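Local atomic coordinates of GDSL-like protein (Roseburia intestinalis L1-82, PDB entry 6HFZ), a protein that removes acetyl groups from acetylated mannans as a two-domain carbohydrate esterase of the GDSL (SGNH hydrolase) family. Residues C54-Y60 with F72-N76; I306-G310 with K342-V346. All coordinates share one frame; numbering follows the deposited sequence.

How the interactions relate
Interaction 1 (54-60 with 72-76) comes first along the chain and is complete before interaction 2 (306-310 with 342-346) begins. Their centres lie 41 Å apart, their nearest atoms about 27 Å apart, on opposite sides of the chain's centre. They share no helix, strand or sheet. Interaction 1 sets helix 55-66 on edge strand 71-78 of the mixed sheet in the SGNH-hydrolase part, whereas interaction 2 joins strands 303-308 and 342-352 within an antiparallel five-stranded sheet of the later, strand-rich part. Each is therefore local to one half of this two-domain esterase: aromatic helix-on-sheet packing in one, polar clamping at a strand end in the other.

Interaction 1. Residues C54-Y60 with F72-N76; sequences CYAYHVY and FTYIN
Tyr-60 and Tyr-57 of helix 55-66 close on Tyr-74 of strand 71-78, an aromatic cluster that seats the helix on the edge strand of the mixed sheet in this SGNH-hydrolase fold. Helix and strand segments run nearly antiparallel, with axes 9.5 Å apart, the spacing of a helix lying along a sheet.

The ring contacts differ in kind. Tyr-57 turns its edge to the face of Tyr-74 in a T-shaped pair, planes at 82°, with Tyr-57 CD1 3.6 Å from Tyr-74 CE2. Tyr-60 instead offers a face: Tyr-74 CB stands over the ring centre of Tyr-60, 3.6 Å from the centroid, as a CH-pi contact, while the two rings themselves meet obliquely. Placing CG anti to the backbone N (chi1 170°) swings the Tyr-60 ring obliquely across the strand toward Phe-72, where its CE1 packs on Phe-72 CB. Ala-56 CB fills in beside the far end of Tyr-74, 3.7 Å from its OH.

Polar contacts lie at the two ends. Tyr-60 OH donates to Phe-72 O at 2.9 Å, approaching from above the carbonyl plane. A water accepts from Tyr-74 N and gives a weak, long bond to Tyr-60 OH. Cys-54, the N-cap residue, brings SG to 3.7 Å from Tyr-74 OH, a van der Waals contact. Asn-76 ND2 is shared, donating also to Thr-43 O; its bond to Tyr-74 OH, 3.0 Å long and almost straight at 174°, lies in the amide plane of Asn-76.

Interaction 2. Residues I306-G310 with K342-V346; sequences IIVDG and KVHKV
Asp-309 and His-344 both turn CG beside their own backbone N (chi1 -66° in Asp-309, nearly the same in His-344), which brings the carboxylate to the ND1 edge of the imidazole. Its two oxygens serve different donors. OD2 receives His-344 ND1 at 2.6 Å through its syn lone pair, and the acceptor lies in the imidazole plane although the two flat groups are inclined to each other by 33°. OD1 accepts the backbone N of Lys-345 at 2.9 Å. The backbone adds a third link, Asp-309 N to Lys-345 O at 2.8 Å, close to straight at 172°; the N-H and the C=O of Lys-345 are thus both held by Asp-309, one by OD1 and the other by the backbone N.

These bonds fall where strand 303-308 gives way to a turn, beside strand 342-352 in an antiparallel five-stranded sheet. The Val-308 and Val-346 pair is non-hydrogen-bonded, and both its CA atoms make CA-H...O contacts, Val-308 CA with Lys-345 O and Val-346 CA with Ile-307 O. On the face carrying these valines, Ile-306 CD1 meets Val-346 CG1 at 3.7 Å. Ile-335 of strand 329-336 touches Ile-306 and Val-308, packing this face against a second antiparallel sheet in a sandwich-like arrangement.

Lys-342 reaches the same carboxylate with an extended chain, its NZ making a long salt bridge to Asp-309 OD2, at 3.8 Å, and a weak, long ion pair with Glu-340; Lys-342 CG packs over one face of the His-344 ring. With an alanine at Asp-309, His-344 ND1 and Lys-345 N would probably be left without these acceptors and the ring loosened on its ND1 side. The other imidazole nitrogen, His-344 NE2, is hydrogen-bonded to Glu-340 O.

Interaction 1. Residues C54-Y60 with F72-N76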
# COMPACT_ATOMS: atom_id res chain seq x y z
N CYS A 54 4.82 15.85 6.88
CA CYS A 54 5.07 14.73 5.96
C CYS A 54 4.78 15.20 4.53
O CYS A 54 4.12 16.22 4.33
CB CYS A 54 4.26 13.49 6.32
SG CYS A 54 2.48 13.60 6.08
N TYR A 55 5.26 14.44 3.54
CA TYR A 55 5.17 14.88 2.13
C TYR A 55 3.69 15.03 1.77
O TYR A 55 3.33 15.92 1.04
CB TYR A 55 5.95 13.94 1.20
CG TYR A 55 5.15 12.79 0.65
CD1 TYR A 55 4.25 12.98 -0.37
CD2 TYR A 55 5.31 11.50 1.14
CE1 TYR A 55 3.47 11.95 -0.85
CE2 TYR A 55 4.56 10.45 0.65
CZ TYR A 55 3.60 10.68 -0.32
OH TYR A 55 2.77 9.67 -0.75
N ALA A 56 2.83 14.10 2.25
CA ALA A 56 1.43 14.07 1.89
C ALA A 56 0.73 15.38 2.30
O ALA A 56 0.03 15.98 1.52
CB ALA A 56 0.73 12.84 2.45
N TYR A 57 1.03 15.84 3.51
CA TYR A 57 0.38 17.07 4.00
C TYR A 57 0.95 18.27 3.24
O TYR A 57 0.22 19.22 2.92
CB TYR A 57 0.51 17.13 5.51
CG TYR A 57 -0.53 18.03 6.13
CD1 TYR A 57 -1.80 17.59 6.43
CD2 TYR A 57 -0.23 19.37 6.32
CE1 TYR A 57 -2.76 18.44 6.96
CE2 TYR A 57 -1.18 20.24 6.82
CZ TYR A 57 -2.44 19.77 7.15
OH TYR A 57 -3.32 20.65 7.71
N HIS A 58 2.24 18.21 2.87
CA HIS A 58 2.84 19.27 2.06
C HIS A 58 2.14 19.37 0.70
O HIS A 58 1.89 20.47 0.19
CB HIS A 58 4.35 19.12 1.88
CG HIS A 58 5.23 19.46 3.05
ND1 HIS A 58 5.22 20.71 3.69
CD2 HIS A 58 6.22 18.76 3.64
CE1 HIS A 58 6.16 20.72 4.64
NE2 HIS A 58 6.81 19.56 4.61
N VAL A 59 1.82 18.23 0.08
CA VAL A 59 1.14 18.26 -1.18
C VAL A 59 -0.28 18.81 -0.97
O VAL A 59 -0.83 19.51 -1.83
CB VAL A 59 1.12 16.87 -1.81
CG1 VAL A 59 0.15 16.74 -2.96
CG2 VAL A 59 2.52 16.45 -2.22
N TYR A 60 -0.92 18.39 0.14
CA TYR A 60 -2.27 18.86 0.47
C TYR A 60 -2.23 20.39 0.60
O TYR A 60 -3.09 21.12 0.06
CB TYR A 60 -2.79 18.13 1.71
CG TYR A 60 -4.06 18.68 2.30
CD1 TYR A 60 -5.27 18.57 1.64
CD2 TYR A 60 -4.02 19.30 3.53
CE1 TYR A 60 -6.44 19.08 2.20
CE2 TYR A 60 -5.18 19.82 4.10
CZ TYR A 60 -6.38 19.70 3.43
OH TYR A 60 -7.49 20.22 4.03
N PHE A 72 -10.70 21.79 0.28
CA PHE A 72 -10.03 20.48 0.14
C PHE A 72 -10.14 19.66 1.42
O PHE A 72 -10.03 20.21 2.53
CB PHE A 72 -8.56 20.68 -0.22
CG PHE A 72 -8.33 21.34 -1.55
CD1 PHE A 72 -8.45 20.60 -2.72
CD2 PHE A 72 -8.02 22.70 -1.64
CE1 PHE A 72 -8.19 21.17 -3.96
CE2 PHE A 72 -7.75 23.25 -2.87
CZ PHE A 72 -7.87 22.51 -4.02
N THR A 73 -10.26 18.33 1.22
CA THR A 73 -10.30 17.34 2.26
C THR A 73 -9.08 16.41 2.10
O THR A 73 -8.84 15.98 0.99
CB THR A 73 -11.59 16.51 2.21
OG1 THR A 73 -12.68 17.42 2.39
CG2 THR A 73 -11.68 15.46 3.31
N TYR A 74 -8.39 16.19 3.21
CA TYR A 74 -7.11 15.42 3.29
C TYR A 74 -7.43 13.97 3.66
O TYR A 74 -8.02 13.74 4.71
CB TYR A 74 -6.19 16.04 4.33
CG TYR A 74 -4.88 15.34 4.60
CD1 TYR A 74 -3.90 15.20 3.62
CD2 TYR A 74 -4.57 14.88 5.86
CE1 TYR A 74 -2.70 14.57 3.87
CE2 TYR A 74 -3.33 14.32 6.15
CZ TYR A 74 -2.39 14.14 5.15
OH TYR A 74 -1.20 13.60 5.56
N ILE A 75 -7.10 13.01 2.76
CA ILE A 75 -7.32 11.59 2.97
C ILE A 75 -5.97 10.86 2.93
O ILE A 75 -5.44 10.69 1.85
CB ILE A 75 -8.29 11.01 1.94
CG1 ILE A 75 -9.64 11.74 1.97
CG2 ILE A 75 -8.47 9.50 2.08
CD1 ILE A 75 -10.26 11.75 0.61
N ASN A 76 -5.45 10.50 4.11
CA ASN A 76 -4.18 9.80 4.22
C ASN A 76 -4.46 8.34 4.54
O ASN A 76 -4.75 8.03 5.68
CB ASN A 76 -3.21 10.40 5.23
CG ASN A 76 -1.84 9.79 5.08
OD1 ASN A 76 -1.72 8.58 4.85
ND2 ASN A 76 -0.81 10.62 5.17
O HOH W 1 -9.18 17.62 5.61

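Interaction 2. Residues I306-G310 with K342-V346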
# COMPACT_ATOMS: atom_id res chain seq x y z
N ILE A 306 -0.82 -22.64 7.90
CA ILE A 306 -1.98 -22.45 7.05
C ILE A 306 -1.95 -23.56 5.96
O ILE A 306 -0.89 -23.85 5.39
CB ILE A 306 -2.00 -21.03 6.44
CG1 ILE A 306 -3.25 -20.81 5.60
CG2 ILE A 306 -0.73 -20.71 5.67
CD1 ILE A 306 -3.57 -19.36 5.35
N ILE A 307 -3.12 -24.16 5.75
CA ILE A 307 -3.32 -25.28 4.89
C ILE A 307 -4.45 -24.93 3.93
O ILE A 307 -5.51 -24.46 4.36
CB ILE A 307 -3.67 -26.52 5.71
CG1 ILE A 307 -2.55 -26.89 6.68
CG2 ILE A 307 -4.02 -27.69 4.78
CD1 ILE A 307 -2.90 -28.04 7.61
N VAL A 308 -4.24 -25.18 2.64
CA VAL A 308 -5.23 -24.87 1.65
C VAL A 308 -5.70 -26.21 1.05
O VAL A 308 -4.85 -27.00 0.64
CB VAL A 308 -4.68 -23.90 0.58
CG1 VAL A 308 -5.67 -23.64 -0.53
CG2 VAL A 308 -4.28 -22.59 1.22
N ASP A 309 -7.02 -26.41 1.04
CA ASP A 309 -7.69 -27.56 0.40
C ASP A 309 -7.11 -28.89 0.92
O ASP A 309 -6.86 -29.81 0.12
CB ASP A 309 -7.52 -27.45 -1.12
CG ASP A 309 -8.23 -26.25 -1.73
OD1 ASP A 309 -9.33 -25.92 -1.21
OD2 ASP A 309 -7.68 -25.66 -2.73
N GLY A 310 -6.81 -28.95 2.22
CA GLY A 310 -6.27 -30.14 2.88
C GLY A 310 -4.87 -30.55 2.44
O GLY A 310 -4.42 -31.65 2.76
N LYS A 342 -11.81 -21.37 -7.59
CA LYS A 342 -12.88 -22.09 -6.95
C LYS A 342 -12.97 -21.64 -5.49
O LYS A 342 -12.14 -20.85 -5.02
CB LYS A 342 -12.63 -23.60 -7.06
CG LYS A 342 -11.40 -24.12 -6.34
CD LYS A 342 -11.36 -25.64 -6.19
CE LYS A 342 -10.08 -26.11 -5.53
NZ LYS A 342 -10.21 -27.47 -4.97
N VAL A 343 -13.98 -22.13 -4.78
CA VAL A 343 -14.06 -21.90 -3.35
C VAL A 343 -13.05 -22.82 -2.65
O VAL A 343 -13.25 -24.01 -2.58
CB VAL A 343 -15.49 -22.07 -2.80
CG1 VAL A 343 -16.02 -23.49 -2.98
CG2 VAL A 343 -15.57 -21.69 -1.34
N HIS A 344 -11.94 -22.27 -2.16
CA HIS A 344 -10.90 -23.01 -1.45
C HIS A 344 -11.26 -23.13 0.03
O HIS A 344 -11.77 -22.19 0.60
CB HIS A 344 -9.54 -22.31 -1.60
CG HIS A 344 -9.09 -22.26 -3.03
ND1 HIS A 344 -8.43 -23.32 -3.61
CD2 HIS A 344 -9.24 -21.32 -3.99
CE1 HIS A 344 -8.18 -23.04 -4.87
NE2 HIS A 344 -8.64 -21.80 -5.13
N LYS A 345 -10.91 -24.27 0.64
CA LYS A 345 -11.00 -24.40 2.06
C LYS A 345 -9.65 -23.98 2.63
O LYS A 345 -8.59 -24.39 2.15
CB LYS A 345 -11.43 -25.81 2.47
CG LYS A 345 -11.29 -26.09 3.96
CD LYS A 345 -11.92 -27.40 4.41
CE LYS A 345 -11.75 -27.67 5.90
NZ LYS A 345 -10.33 -27.84 6.28
N VAL A 346 -9.70 -23.12 3.65
CA VAL A 346 -8.51 -22.65 4.27
C VAL A 346 -8.59 -22.91 5.77
O VAL A 346 -9.58 -22.59 6.42
CB VAL A 346 -8.28 -21.15 3.96
CG1 VAL A 346 -6.98 -20.68 4.60
CG2 VAL A 346 -8.32 -20.88 2.47